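Side-chain contact in extracellular matrix-binding protein EbhA (Staphylococcus aureus, PDB 2DGJ), which probably acts as a cell wall-associated adhesin that binds the extracellular matrix, this piece being a rod-like string of three-helix bundles: residues D226-K229 / H230-E233. Numbering follows the deposited sequence.
Sequences DNLK and HQVE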
ATOM      1  N   ASP A 226     -56.277  22.565  38.377  1.00 26.50           N
ATOM      2  CA  ASP A 226     -55.999  21.142  38.214  1.00 26.58           C
ATOM      3  C   ASP A 226     -56.322  20.730  36.787  1.00 26.65           C
ATOM      4  O   ASP A 226     -55.493  20.143  36.102  1.00 26.69           O
ATOM      5  CB  ASP A 226     -56.828  20.302  39.187  1.00 26.64           C
ATOM      6  CG  ASP A 226     -56.511  20.608  40.640  1.00 26.73           C
ATOM      7  OD1 ASP A 226     -55.314  20.784  40.957  1.00 26.72           O
ATOM      8  OD2 ASP A 226     -57.449  20.662  41.464  1.00 26.73           O
ATOM      9  N   ASN A 227     -57.532  21.051  36.345  1.00 26.81           N
ATOM     10  CA  ASN A 227     -57.966  20.730  34.991  1.00 26.82           C
ATOM     11  C   ASN A 227     -56.926  21.198  33.971  1.00 26.74           C
ATOM     12  O   ASN A 227     -56.381  20.401  33.210  1.00 26.72           O
ATOM     13  CB  ASN A 227     -59.314  21.403  34.706  1.00 27.02           C
ATOM     14  CG  ASN A 227     -59.753  21.251  33.258  1.00 27.26           C
ATOM     15  OD1 ASN A 227     -59.792  20.143  32.720  1.00 27.43           O
ATOM     16  ND2 ASN A 227     -60.092  22.367  32.622  1.00 27.29           N
ATOM     17  N   LEU A 228     -56.650  22.497  33.975  1.00 26.67           N
ATOM     18  CA  LEU A 228     -55.678  23.086  33.060  1.00 26.57           C
ATOM     19  C   LEU A 228     -54.302  22.446  33.179  1.00 26.49           C
ATOM     20  O   LEU A 228     -53.646  22.180  32.174  1.00 26.35           O
ATOM     21  CB  LEU A 228     -55.580  24.595  33.316  1.00 26.54           C
ATOM     22  CG  LEU A 228     -56.471  25.535  32.491  1.00 26.54           C
ATOM     23  CD1 LEU A 228     -57.759  24.851  32.086  1.00 26.52           C
ATOM     24  CD2 LEU A 228     -56.758  26.776  33.308  1.00 26.51           C
ATOM     25  N   LYS A 229     -53.860  22.209  34.411  1.00 26.46           N
ATOM     26  CA  LYS A 229     -52.560  21.594  34.639  1.00 26.58           C
ATOM     27  C   LYS A 229     -52.517  20.204  34.010  1.00 26.57           C
ATOM     28  O   LYS A 229     -51.492  19.787  33.468  1.00 26.51           O
ATOM     29  CB  LYS A 229     -52.268  21.514  36.141  1.00 26.75           C
ATOM     30  CG  LYS A 229     -51.987  22.866  36.782  1.00 27.06           C
ATOM     31  CD  LYS A 229     -52.013  22.810  38.309  1.00 27.20           C
ATOM     32  CE  LYS A 229     -50.803  22.090  38.879  1.00 27.37           C
ATOM     33  NZ  LYS A 229     -50.768  22.202  40.366  1.00 27.39           N
ATOM     34  N   HIS A 230     -53.636  19.491  34.082  1.00 26.54           N
ATOM     35  CA  HIS A 230     -53.722  18.160  33.501  1.00 26.57           C
ATOM     36  C   HIS A 230     -53.689  18.278  31.979  1.00 26.41           C
ATOM     37  O   HIS A 230     -53.091  17.447  31.298  1.00 26.39           O
ATOM     38  CB  HIS A 230     -55.013  17.466  33.935  1.00 26.86           C
ATOM     39  CG  HIS A 230     -55.087  16.026  33.538  1.00 27.15           C
ATOM     40  ND1 HIS A 230     -54.194  15.078  34.021  1.00 27.39           N
ATOM     41  CD2 HIS A 230     -55.918  15.361  32.717  1.00 27.29           C
ATOM     42  CE1 HIS A 230     -54.488  13.905  33.508  1.00 27.37           C
ATOM     43  NE2 HIS A 230     -55.536  14.042  32.704  1.00 27.35           N
ATOM     44  N   GLN A 231     -54.336  19.313  31.451  1.00 26.15           N
ATOM     45  CA  GLN A 231     -54.358  19.532  30.008  1.00 25.87           C
ATOM     46  C   GLN A 231     -52.938  19.809  29.519  1.00 25.59           C
ATOM     47  O   GLN A 231     -52.574  19.464  28.393  1.00 25.52           O
ATOM     48  CB  GLN A 231     -55.273  20.706  29.655  1.00 26.02           C
ATOM     49  CG  GLN A 231     -56.674  20.598  30.237  1.00 26.20           C
ATOM     50  CD  GLN A 231     -57.715  21.301  29.387  1.00 26.44           C
ATOM     51  OE1 GLN A 231     -57.491  22.409  28.899  1.00 26.53           O
ATOM     52  NE2 GLN A 231     -58.867  20.661  29.212  1.00 26.44           N
ATOM     53  N   VAL A 232     -52.138  20.443  30.372  1.00 25.22           N
ATOM     54  CA  VAL A 232     -50.749  20.744  30.040  1.00 24.99           C
ATOM     55  C   VAL A 232     -49.968  19.432  30.056  1.00 24.90           C
ATOM     56  O   VAL A 232     -49.099  19.194  29.215  1.00 24.84           O
ATOM     57  CB  VAL A 232     -50.124  21.699  31.077  1.00 24.91           C
ATOM     58  CG1 VAL A 232     -48.618  21.784  30.862  1.00 24.91           C
ATOM     59  CG2 VAL A 232     -50.760  23.081  30.977  1.00 24.69           C
ATOM     60  N   GLU A 233     -50.301  18.589  31.026  1.00 24.81           N
ATOM     61  CA  GLU A 233     -49.657  17.294  31.197  1.00 24.76           C
ATOM     62  C   GLU A 233     -49.841  16.408  29.967  1.00 24.58           C
ATOM     63  O   GLU A 233     -48.926  15.682  29.573  1.00 24.57           O
ATOM     64  CB  GLU A 233     -50.238  16.607  32.438  1.00 25.01           C
ATOM     65  CG  GLU A 233     -49.573  15.296  32.842  1.00 25.41           C
ATOM     66  CD  GLU A 233     -49.890  14.146  31.899  1.00 25.67           C
ATOM     67  OE1 GLU A 233     -51.089  13.865  31.672  1.00 25.76           O
ATOM     68  OE2 GLU A 233     -48.938  13.519  31.387  1.00 25.71           O
TER
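Two successive turns of helix 222-234, the middle helix of a GA-module three-helix bundle, meet here, with the side-chain ends of N227 and L228 approaching Q231 one turn on. Four i to i+4 backbone bonds join the turns. H230 N donates to D226 O at 2.8 Å, and Q231 N, V232 N and E233 N donate to the oxygens of N227, L228 and K229. V232 N also makes a weak bond to K229 O, so that oxygen receives two donors.

The main side-chain meeting is N227 with Q231, on an exposed side of the helix. N227 has CG anti to its own backbone nitrogen (chi1 173°). Its CB leads away from the next turn, but the amide end comes nearer to Q231. Q231 instead has CG anti to its carbonyl carbon (chi1 -53°), which brings CG to 3.0 Å from N227 O. The two amides cross obliquely, their planes turned 57° against each other. N227 OD1 lies 3.7 Å from Q231 NE2, too far for a good hydrogen bond. The other branch of the Q231 amide, OE1, accepts a hydrogen bond from K247 NZ on helix 238-250. This ties the amide to the third helix and probably restricts its rotation. L228 CD1 lies 4.0 Å from the same Q231 OE1, a loose van der Waals approach of a methyl to an amide oxygen.

L228 and V232 are the buried pair. L228 reaches I214 of helix 199-215 and V244 of helix 238-250, while V232 packs on T211 and V241 of the same two helices. Four residues apart, both side chains thus contact the same two neighbouring helices. Within the helix, V232 CG2 sits 3.3 Å from L228 O.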